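Oxidase/hydroxylase (Streptomyces hygroscopicus subsp. hygroscopicus, PDB 4XCB) probably acts as a 2-oxoglutarate-dependent oxygenase, and binds hygromycin B, 2-oxoglutarate and a metal ion in a double-stranded beta-helix. Local coordinates at residues Arg36-Leu39 and Glu40-Thr44; Ser62-Phe65 and Ala66-Ala69; Glu178-Leu182 and Val183-Phe187. One frame throughout, in Å; residues are numbered along the deposited sequence.

Contact 1: Arg36-Leu39 and Glu40-Thr44; sequences RSEL and ERLDT
Arg-41 folds back along the last turn of helix 29-40 to make a salt bridge with Glu-38. Its NH1 and NH2 both face OE1 of Glu-38; the NH1 distance is too short to be taken literally, and the NH2 bond, at 2.9 Å, is weak. Carboxylate and guanidinium planes are turned 74° apart. A bend at chi3 (-85°) swings the guanidinium over the backbone, laying one face against CA of Glu-38. Arg-41 NH2 also donates to Ser-37 OG (3.0 Å), which lies slightly out of the guanidinium plane. The other carboxylate oxygen, Glu-38 OE2, is hydrogen-bonded to Ser-62 OG.

The backbone tightens beneath these groups. Glu-40 N keeps the helical bond to Arg-36 O (3.1 Å). Arg-41 N keeps only a weak one to Ser-37 O and reaches Glu-38 O (2.9 Å), as Leu-42 N reaches Leu-39 O (3.0 Å), three residues back. On the inner side Leu-42 CG rests on Glu-38 O (3.4 Å), and its CD1 approaches Leu-39 CD2; both leucines pack on Phe-65 and Tyr-55. The buried Glu-38 carboxylate has partners at both oxygens, and the arginine probably favours its charged form.

Contact 2: Ser62-Phe65 and Ala66-Ala69; sequences SPVF and ARLA
Ala-66 N donates to Ser-62 O (3.0 Å), the first of four consecutive i to i+4 bonds in helix 63-69. This is a serine N-cap followed by proline: Ser-62 OG accepts from Phe-65 N (3.3 Å), and Pro-63, which has no amide hydrogen to give, fills the first helical position. The cap hydroxyl also has Glu-38 of helix 29-40 as partner. The methyl of Ala-66 packs over Pro-63 O.

Arg-67 comes next, its amide bonded to Pro-63 O. The same oxygen lies under the side chain: it stands 3.4 Å from the guanidinium plane, over its centre. A bend at chi3 (-72°) turns the group back toward the start of the helix, where NH1 meets Pro-63 CB at 3.6 Å and NH2 comes alongside Val-64 CG2. The long chain therefore covers the exposed side of the first turn.

Leu-68 belongs to the inner side. While its N bonds to Val-64 O, its side chain runs beside that of Phe-65, both pointing the same way. CG lies opposite the backbone N (chi1 179°), and CD2 comes in the plane of the phenyl ring, at its edge, 3.8 Å from Phe-65 CD1. The pair packs on Thr-223 of strand 220-229 and on helix 29-40, Phe-65 through Leu-39 and Leu-68 through Phe-35, joining two helices to the larger sheet.

Ala-69 completes the series with N to Phe-65 O (3.0 Å). Its own carbonyl is bonded to the Tyr-227 hydroxyl, and its methyl carbon CB sits 3.5 Å from Phe-65 O.

Contact 3: Glu178-Leu182 and Val183-Phe187; sequences ENTSL and VDSGF
Leu-182 meets Phe-187 across a single helical turn, the two side chains crossing obliquely. Leu-182 CD2 is 3.6 Å from Phe-187 CD2, with CD1 a little farther from the same ring. CD2 also lies against Gly-186 O (3.4 Å), so one methyl touches both the ring and the backbone that leads to it. Leu-169 and Arg-173 pack on both residues, and Phe-187 also touches Glu-10 of the second subunit.

Ser-181 starts the turn as its N-cap. A chi1 of 164° carries the hydroxyl away from its own N to the side of the helix start, where OG accepts from Val-183 N at 3.0 Å. The same OG is bonded to Glu-256, whose other carboxylate oxygen takes Leu-182 N. Without the hydroxyl, as with an alanine here, Val-183 N would probably lose its capping acceptor and Glu-256 OE1 its serine partner. Ser-181 O is gripped twice: Ser-185 N lies in its carbonyl plane (3.0 Å), while Asp-184 N approaches from above that plane.

Val-183 turns CG2 to within 3.2 Å of Ser-181 OG, a close fit beside the cap. Its side chain packs on Tyr-103 and Leu-104 of strand 102-105.

Gly-186 N closes the turn on Leu-182 O (2.7 Å). Its phi is positive (88°), and a side chain there would clash with the carbonyl O of Ser-185. Ser-185 OG donates to Gly-186 O on a lone pair, fastening the exit.

A short helix opened by a serine cap and ended by a glycine with positive phi thus lies outside the smaller sheet of the double-stranded beta-helix, packed on the strand that carries the metal ligand His-105.

In the fold
From the N terminus, contact 1 comes first, where helix 29-40 ends and the chain turns into the loop before strand 52-55. Contact 2 follows as helix 63-69 with its N-cap. Each contact is a single continuous stretch, so none closes a long loop, and all three stand in series, neither nested nor crossed. Contacts 1 and 2 nevertheless touch: the end of helix 29-40 packs on the start of helix 63-69, and together they lie against strand 220-229 of the larger sheet. Contact 3 comes much later, forming the turn of helix 182-185 between helix 170-175 and strand 190-193. It lies across the chain's centre from contact 2, about 36 Å between centres, and packs on the smaller sheet.

Contact 1: Arg36-Leu39 and Glu40-Thr44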
ATOM      1  N   ARG A  36     -20.981  32.056 -17.931  1.00 16.55           N
ATOM      2  CA  ARG A  36     -20.394  32.606 -19.150  1.00 18.08           C
ATOM      3  C   ARG A  36     -20.435  34.128 -19.161  1.00 18.93           C
ATOM      4  O   ARG A  36     -19.443  34.779 -19.477  1.00 21.50           O
ATOM      5  CB  ARG A  36     -21.123  32.090 -20.380  1.00 17.73           C
ATOM      6  CG  ARG A  36     -20.970  30.625 -20.645  1.00 19.99           C
ATOM      7  CD  ARG A  36     -21.882  30.282 -21.807  1.00 23.86           C
ATOM      8  NE  ARG A  36     -21.643  28.963 -22.351  1.00 20.93           N
ATOM      9  CZ  ARG A  36     -22.581  28.256 -22.970  1.00 24.94           C
ATOM     10  NH1 ARG A  36     -23.803  28.759 -23.082  1.00 26.21           N
ATOM     11  NH2 ARG A  36     -22.312  27.051 -23.465  1.00 29.69           N
ATOM     12  N   SER A  37     -21.596  34.686 -18.828  1.00 19.99           N
ATOM     13  CA  SER A  37     -21.755  36.137 -18.772  1.00 20.47           C
ATOM     14  C   SER A  37     -20.747  36.776 -17.840  1.00 21.09           C
ATOM     15  O   SER A  37     -20.130  37.786 -18.178  1.00 21.22           O
ATOM     16  CB  SER A  37     -23.163  36.518 -18.318  1.00 20.37           C
ATOM     17  OG  SER A  37     -23.205  37.888 -17.921  1.00 24.91           O
ATOM     18  N   GLU A  38     -20.587  36.188 -16.658  1.00 18.70           N
ATOM     19  CA  GLU A  38     -19.664  36.723 -15.669  1.00 19.78           C
ATOM     20  C   GLU A  38     -18.219  36.693 -16.185  1.00 20.25           C
ATOM     21  O   GLU A  38     -17.507  37.688 -16.080  1.00 23.83           O
ATOM     22  CB  GLU A  38     -19.784  35.957 -14.352  1.00 20.06           C
ATOM     23  CG  GLU A  38     -18.958  36.557 -13.215  1.00 22.07           C
ATOM     24  CD  GLU A  38     -19.630  37.744 -12.522  1.00 25.74           C
ATOM     25  OE1 GLU A  38     -20.531  38.371 -13.108  1.00 28.72           O
ATOM     26  OE2 GLU A  38     -19.251  38.048 -11.375  1.00 32.09           O
ATOM     27  N   LEU A  39     -17.796  35.576 -16.779  1.00 19.78           N
ATOM     28  CA  LEU A  39     -16.430  35.494 -17.296  1.00 16.40           C
ATOM     29  C   LEU A  39     -16.160  36.567 -18.343  1.00 18.36           C
ATOM     30  O   LEU A  39     -15.078  37.146 -18.385  1.00 20.54           O
ATOM     31  CB  LEU A  39     -16.154  34.117 -17.883  1.00 16.05           C
ATOM     32  CG  LEU A  39     -16.015  32.968 -16.887  1.00 15.40           C
ATOM     33  CD1 LEU A  39     -15.993  31.671 -17.656  1.00 14.91           C
ATOM     34  CD2 LEU A  39     -14.755  33.095 -16.045  1.00 16.38           C
ATOM     35  N   GLU A  40     -17.152  36.844 -19.181  1.00 21.09           N
ATOM     36  CA  GLU A  40     -16.993  37.871 -20.208  1.00 21.61           C
ATOM     37  C   GLU A  40     -16.715  39.242 -19.604  1.00 25.68           C
ATOM     38  O   GLU A  40     -16.091  40.088 -20.242  1.00 25.78           O
ATOM     39  CB  GLU A  40     -18.233  37.928 -21.097  1.00 23.99           C
ATOM     40  CG  GLU A  40     -18.475  36.646 -21.877  1.00 31.73           C
ATOM     41  CD  GLU A  40     -19.590  36.775 -22.898  1.00 41.10           C
ATOM     42  OE1 GLU A  40     -20.000  37.919 -23.196  1.00 45.65           O
ATOM     43  OE2 GLU A  40     -20.058  35.731 -23.406  1.00 43.20           O
ATOM     44  N   ARG A  41     -17.173  39.449 -18.372  1.00 22.24           N
ATOM     45  CA  ARG A  41     -16.960  40.702 -17.661  1.00 24.87           C
ATOM     46  C   ARG A  41     -15.732  40.690 -16.744  1.00 25.92           C
ATOM     47  O   ARG A  41     -15.558  41.589 -15.923  1.00 30.51           O
ATOM     48  CB  ARG A  41     -18.205  41.046 -16.839  1.00 25.28           C
ATOM     49  CG  ARG A  41     -19.355  41.608 -17.659  1.00 27.70           C
ATOM     50  CD  ARG A  41     -20.571  41.905 -16.790  1.00 23.30           C
ATOM     51  NE  ARG A  41     -21.409  40.728 -16.583  1.00 25.14           N
ATOM     52  CZ  ARG A  41     -21.445  40.034 -15.452  1.00 20.94           C
ATOM     53  NH1 ARG A  41     -20.687  40.394 -14.426  1.00 24.53           N
ATOM     54  NH2 ARG A  41     -22.237  38.981 -15.345  1.00 23.90           N
ATOM     55  N   LEU A  42     -14.885  39.673 -16.870  1.00 21.97           N
ATOM     56  CA  LEU A  42     -13.682  39.596 -16.048  1.00 25.30           C
ATOM     57  C   LEU A  42     -12.433  39.619 -16.912  1.00 25.79           C
ATOM     58  O   LEU A  42     -12.481  39.290 -18.095  1.00 24.38           O
ATOM     59  CB  LEU A  42     -13.692  38.335 -15.186  1.00 22.75           C
ATOM     60  CG  LEU A  42     -14.799  38.214 -14.140  1.00 23.84           C
ATOM     61  CD1 LEU A  42     -14.819  36.788 -13.588  1.00 22.47           C
ATOM     62  CD2 LEU A  42     -14.609  39.216 -13.030  1.00 24.94           C
ATOM     63  N   ASP A  43     -11.315  40.001 -16.309  1.00 26.98           N
ATOM     64  CA  ASP A  43     -10.049  40.097 -17.025  1.00 27.66           C
ATOM     65  C   ASP A  43      -9.302  38.772 -17.032  1.00 25.98           C
ATOM     66  O   ASP A  43      -9.404  37.988 -16.085  1.00 22.17           O
ATOM     67  CB  ASP A  43      -9.160  41.171 -16.400  1.00 31.10           C
ATOM     68  CG  ASP A  43      -9.730  42.562 -16.557  1.00 33.22           C
ATOM     69  OD1 ASP A  43     -10.359  42.822 -17.607  1.00 40.09           O
ATOM     70  OD2 ASP A  43      -9.546  43.390 -15.635  1.00 40.90           O
ATOM     71  N   THR A  44      -8.532  38.544 -18.091  1.00 23.41           N
ATOM     72  CA  THR A  44      -7.668  37.369 -18.161  1.00 23.39           C
ATOM     73  C   THR A  44      -6.198  37.738 -18.175  1.00 26.04           C
ATOM     74  O   THR A  44      -5.829  38.911 -18.296  1.00 22.46           O
ATOM     75  CB  THR A  44      -7.923  36.517 -19.411  1.00 21.90           C
ATOM     76  OG1 THR A  44      -7.916  37.352 -20.576  1.00 23.53           O
ATOM     77  CG2 THR A  44      -9.239  35.793 -19.320  1.00 23.40           C
TER

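Contact 2: Ser62-Phe65 and Ala66-Ala69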
ATOM      1  N   SER A  62     -14.867  37.559  -8.309  1.00 21.83           N
ATOM      2  CA  SER A  62     -16.305  37.674  -8.498  1.00 20.21           C
ATOM      3  C   SER A  62     -17.082  36.822  -7.507  1.00 18.46           C
ATOM      4  O   SER A  62     -16.791  35.642  -7.345  1.00 21.81           O
ATOM      5  CB  SER A  62     -16.665  37.282  -9.933  1.00 25.35           C
ATOM      6  OG  SER A  62     -17.677  36.292  -9.953  1.00 23.48           O
ATOM      7  N   PRO A  63     -18.082  37.418  -6.840  1.00 19.13           N
ATOM      8  CA  PRO A  63     -18.889  36.681  -5.864  1.00 19.66           C
ATOM      9  C   PRO A  63     -19.628  35.500  -6.465  1.00 15.51           C
ATOM     10  O   PRO A  63     -19.958  34.568  -5.730  1.00 16.95           O
ATOM     11  CB  PRO A  63     -19.885  37.733  -5.371  1.00 19.29           C
ATOM     12  CG  PRO A  63     -19.170  39.006  -5.539  1.00 21.11           C
ATOM     13  CD  PRO A  63     -18.397  38.857  -6.820  1.00 21.73           C
ATOM     14  N   VAL A  64     -19.923  35.553  -7.765  1.00 18.92           N
ATOM     15  CA  VAL A  64     -20.558  34.431  -8.435  1.00 17.01           C
ATOM     16  C   VAL A  64     -19.683  33.194  -8.357  1.00 16.07           C
ATOM     17  O   VAL A  64     -20.163  32.103  -8.044  1.00 15.52           O
ATOM     18  CB  VAL A  64     -20.854  34.748  -9.914  1.00 16.53           C
ATOM     19  CG1 VAL A  64     -21.146  33.475 -10.699  1.00 17.89           C
ATOM     20  CG2 VAL A  64     -22.007  35.726 -10.003  1.00 19.78           C
ATOM     21  N   PHE A  65     -18.398  33.366  -8.631  1.00 15.43           N
ATOM     22  CA  PHE A  65     -17.510  32.224  -8.609  1.00 17.30           C
ATOM     23  C   PHE A  65     -17.044  31.889  -7.201  1.00 16.05           C
ATOM     24  O   PHE A  65     -16.708  30.735  -6.929  1.00 16.68           O
ATOM     25  CB  PHE A  65     -16.350  32.453  -9.566  1.00 15.93           C
ATOM     26  CG  PHE A  65     -16.774  32.383 -11.001  1.00 13.29           C
ATOM     27  CD1 PHE A  65     -17.318  31.207 -11.504  1.00 15.84           C
ATOM     28  CD2 PHE A  65     -16.670  33.480 -11.841  1.00 14.50           C
ATOM     29  CE1 PHE A  65     -17.738  31.130 -12.814  1.00 18.88           C
ATOM     30  CE2 PHE A  65     -17.086  33.399 -13.165  1.00 13.66           C
ATOM     31  CZ  PHE A  65     -17.625  32.231 -13.644  1.00 16.38           C
ATOM     32  N   ALA A  66     -17.072  32.867  -6.300  1.00 17.18           N
ATOM     33  CA  ALA A  66     -16.896  32.563  -4.883  1.00 18.76           C
ATOM     34  C   ALA A  66     -17.978  31.597  -4.409  1.00 15.89           C
ATOM     35  O   ALA A  66     -17.701  30.658  -3.664  1.00 18.53           O
ATOM     36  CB  ALA A  66     -16.918  33.839  -4.040  1.00 14.30           C
ATOM     37  N   ARG A  67     -19.213  31.822  -4.855  1.00 16.56           N
ATOM     38  CA  ARG A  67     -20.326  30.968  -4.459  1.00 16.38           C
ATOM     39  C   ARG A  67     -20.255  29.617  -5.153  1.00 16.38           C
ATOM     40  O   ARG A  67     -20.560  28.585  -4.545  1.00 16.91           O
ATOM     41  CB  ARG A  67     -21.665  31.651  -4.749  1.00 18.99           C
ATOM     42  CG  ARG A  67     -21.927  32.835  -3.805  1.00 21.77           C
ATOM     43  CD  ARG A  67     -23.354  33.334  -3.898  1.00 24.49           C
ATOM     44  NE  ARG A  67     -23.585  34.038  -5.147  1.00 23.04           N
ATOM     45  CZ  ARG A  67     -23.342  35.335  -5.317  1.00 23.88           C
ATOM     46  NH1 ARG A  67     -22.869  36.062  -4.310  1.00 26.98           N
ATOM     47  NH2 ARG A  67     -23.573  35.902  -6.489  1.00 25.16           N
ATOM     48  N   LEU A  68     -19.840  29.624  -6.413  1.00 14.90           N
ATOM     49  CA  LEU A  68     -19.686  28.374  -7.155  1.00 14.86           C
ATOM     50  C   LEU A  68     -18.677  27.471  -6.446  1.00 15.83           C
ATOM     51  O   LEU A  68     -18.915  26.273  -6.297  1.00 13.91           O
ATOM     52  CB  LEU A  68     -19.259  28.638  -8.603  1.00 14.61           C
ATOM     53  CG  LEU A  68     -19.051  27.398  -9.459  1.00 13.83           C
ATOM     54  CD1 LEU A  68     -20.282  26.516  -9.365  1.00 17.93           C
ATOM     55  CD2 LEU A  68     -18.793  27.793 -10.898  1.00 15.12           C
ATOM     56  N   ALA A  69     -17.564  28.047  -6.003  1.00 15.28           N
ATOM     57  CA  ALA A  69     -16.526  27.283  -5.298  1.00 12.35           C
ATOM     58  C   ALA A  69     -17.031  26.581  -4.038  1.00 15.21           C
ATOM     59  O   ALA A  69     -16.483  25.554  -3.633  1.00 15.48           O
ATOM     60  CB  ALA A  69     -15.356  28.195  -4.944  1.00 12.53           C
TER

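Contact 3: Glu178-Leu182 and Val183-Phe187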
ATOM      1  N   GLU A 178      11.831  11.389 -27.846  1.00 41.62           N
ATOM      2  CA  GLU A 178      10.460  11.426 -28.347  1.00 39.42           C
ATOM      3  C   GLU A 178       9.775  12.738 -27.985  1.00 37.70           C
ATOM      4  O   GLU A 178       8.834  12.747 -27.194  1.00 40.24           O
ATOM      5  CB  GLU A 178       9.653  10.250 -27.789  1.00 35.42           C
ATOM      6  CG  GLU A 178      10.196   8.872 -28.135  1.00 39.57           C
ATOM      7  CD  GLU A 178       9.993   8.512 -29.590  1.00 45.07           C
ATOM      8  OE1 GLU A 178       8.913   8.831 -30.139  1.00 48.84           O
ATOM      9  OE2 GLU A 178      10.914   7.914 -30.189  1.00 50.37           O
ATOM     10  N   ASN A 179      10.236  13.843 -28.568  1.00 38.08           N
ATOM     11  CA  ASN A 179       9.741  15.167 -28.183  1.00 34.92           C
ATOM     12  C   ASN A 179       8.426  15.584 -28.848  1.00 27.29           C
ATOM     13  O   ASN A 179       8.174  16.769 -29.041  1.00 32.28           O
ATOM     14  CB  ASN A 179      10.810  16.230 -28.456  1.00 34.64           C
ATOM     15  CG  ASN A 179      11.390  16.135 -29.855  1.00 43.01           C
ATOM     16  OD1 ASN A 179      10.783  15.556 -30.756  1.00 39.67           O
ATOM     17  ND2 ASN A 179      12.576  16.709 -30.043  1.00 41.83           N
ATOM     18  N   THR A 180       7.594  14.606 -29.186  1.00 35.98           N
ATOM     19  CA  THR A 180       6.245  14.871 -29.671  1.00 32.53           C
ATOM     20  C   THR A 180       5.233  14.448 -28.609  1.00 29.79           C
ATOM     21  O   THR A 180       5.200  13.284 -28.214  1.00 33.43           O
ATOM     22  CB  THR A 180       5.960  14.125 -30.992  1.00 36.60           C
ATOM     23  OG1 THR A 180       6.620  14.800 -32.071  1.00 40.53           O
ATOM     24  CG2 THR A 180       4.467  14.069 -31.275  1.00 32.47           C
ATOM     25  N   SER A 181       4.412  15.391 -28.144  1.00 26.01           N
ATOM     26  CA  SER A 181       3.422  15.093 -27.103  1.00 22.70           C
ATOM     27  C   SER A 181       2.510  13.940 -27.467  1.00 23.67           C
ATOM     28  O   SER A 181       2.069  13.815 -28.607  1.00 22.45           O
ATOM     29  CB  SER A 181       2.556  16.314 -26.796  1.00 22.11           C
ATOM     30  OG  SER A 181       1.393  15.912 -26.079  1.00 20.74           O
ATOM     31  N   LEU A 182       2.221  13.109 -26.480  1.00 16.92           N
ATOM     32  CA  LEU A 182       1.326  11.981 -26.660  1.00 17.73           C
ATOM     33  C   LEU A 182      -0.083  12.431 -27.040  1.00 19.03           C
ATOM     34  O   LEU A 182      -0.832  11.647 -27.621  1.00 20.78           O
ATOM     35  CB  LEU A 182       1.285  11.129 -25.390  1.00 19.80           C
ATOM     36  CG  LEU A 182       2.574  10.363 -25.083  1.00 19.72           C
ATOM     37  CD1 LEU A 182       2.493   9.659 -23.744  1.00 24.26           C
ATOM     38  CD2 LEU A 182       2.853   9.349 -26.186  1.00 22.92           C
ATOM     39  N   VAL A 183      -0.461  13.675 -26.722  1.00 18.62           N
ATOM     40  CA  VAL A 183      -1.819  14.115 -27.078  1.00 14.87           C
ATOM     41  C   VAL A 183      -1.888  14.373 -28.578  1.00 20.44           C
ATOM     42  O   VAL A 183      -2.974  14.416 -29.146  1.00 21.92           O
ATOM     43  CB  VAL A 183      -2.293  15.390 -26.328  1.00 15.80           C
ATOM     44  CG1 VAL A 183      -2.038  15.261 -24.830  1.00 16.35           C
ATOM     45  CG2 VAL A 183      -1.638  16.635 -26.866  1.00 17.30           C
ATOM     46  N   ASP A 184      -0.729  14.547 -29.207  1.00 19.94           N
ATOM     47  CA  ASP A 184      -0.663  14.696 -30.664  1.00 21.85           C
ATOM     48  C   ASP A 184      -0.402  13.374 -31.379  1.00 23.76           C
ATOM     49  O   ASP A 184      -1.013  13.090 -32.412  1.00 24.82           O
ATOM     50  CB  ASP A 184       0.424  15.693 -31.057  1.00 23.57           C
ATOM     51  CG  ASP A 184       0.031  17.127 -30.794  1.00 24.78           C
ATOM     52  OD1 ASP A 184      -1.154  17.462 -30.994  1.00 25.28           O
ATOM     53  OD2 ASP A 184       0.907  17.921 -30.389  1.00 28.20           O
ATOM     54  N   SER A 185       0.507  12.569 -30.840  1.00 24.14           N
ATOM     55  CA  SER A 185       0.906  11.330 -31.507  1.00 20.29           C
ATOM     56  C   SER A 185      -0.003  10.163 -31.143  1.00 23.93           C
ATOM     57  O   SER A 185      -0.123   9.196 -31.892  1.00 23.91           O
ATOM     58  CB  SER A 185       2.353  10.979 -31.162  1.00 24.72           C
ATOM     59  OG  SER A 185       2.467  10.549 -29.814  1.00 26.76           O
ATOM     60  N   GLY A 186      -0.641  10.254 -29.983  1.00 20.18           N
ATOM     61  CA  GLY A 186      -1.414   9.154 -29.460  1.00 20.18           C
ATOM     62  C   GLY A 186      -0.554   8.226 -28.624  1.00 14.82           C
ATOM     63  O   GLY A 186       0.671   8.305 -28.645  1.00 18.26           O
ATOM     64  N   PHE A 187      -1.219   7.344 -27.884  1.00 20.42           N
ATOM     65  CA  PHE A 187      -0.572   6.368 -27.020  1.00 18.37           C
ATOM     66  C   PHE A 187      -1.591   5.263 -26.810  1.00 19.63           C
ATOM     67  O   PHE A 187      -2.785   5.546 -26.770  1.00 21.01           O
ATOM     68  CB  PHE A 187      -0.142   7.014 -25.695  1.00 18.19           C
ATOM     69  CG  PHE A 187       0.773   6.158 -24.855  1.00 22.37           C
ATOM     70  CD1 PHE A 187       0.292   5.493 -23.740  1.00 21.52           C
ATOM     71  CD2 PHE A 187       2.113   6.024 -25.177  1.00 23.27           C
ATOM     72  CE1 PHE A 187       1.130   4.703 -22.963  1.00 19.33           C
ATOM     73  CE2 PHE A 187       2.950   5.229 -24.409  1.00 24.67           C
ATOM     74  CZ  PHE A 187       2.458   4.574 -23.302  1.00 22.26           C
TER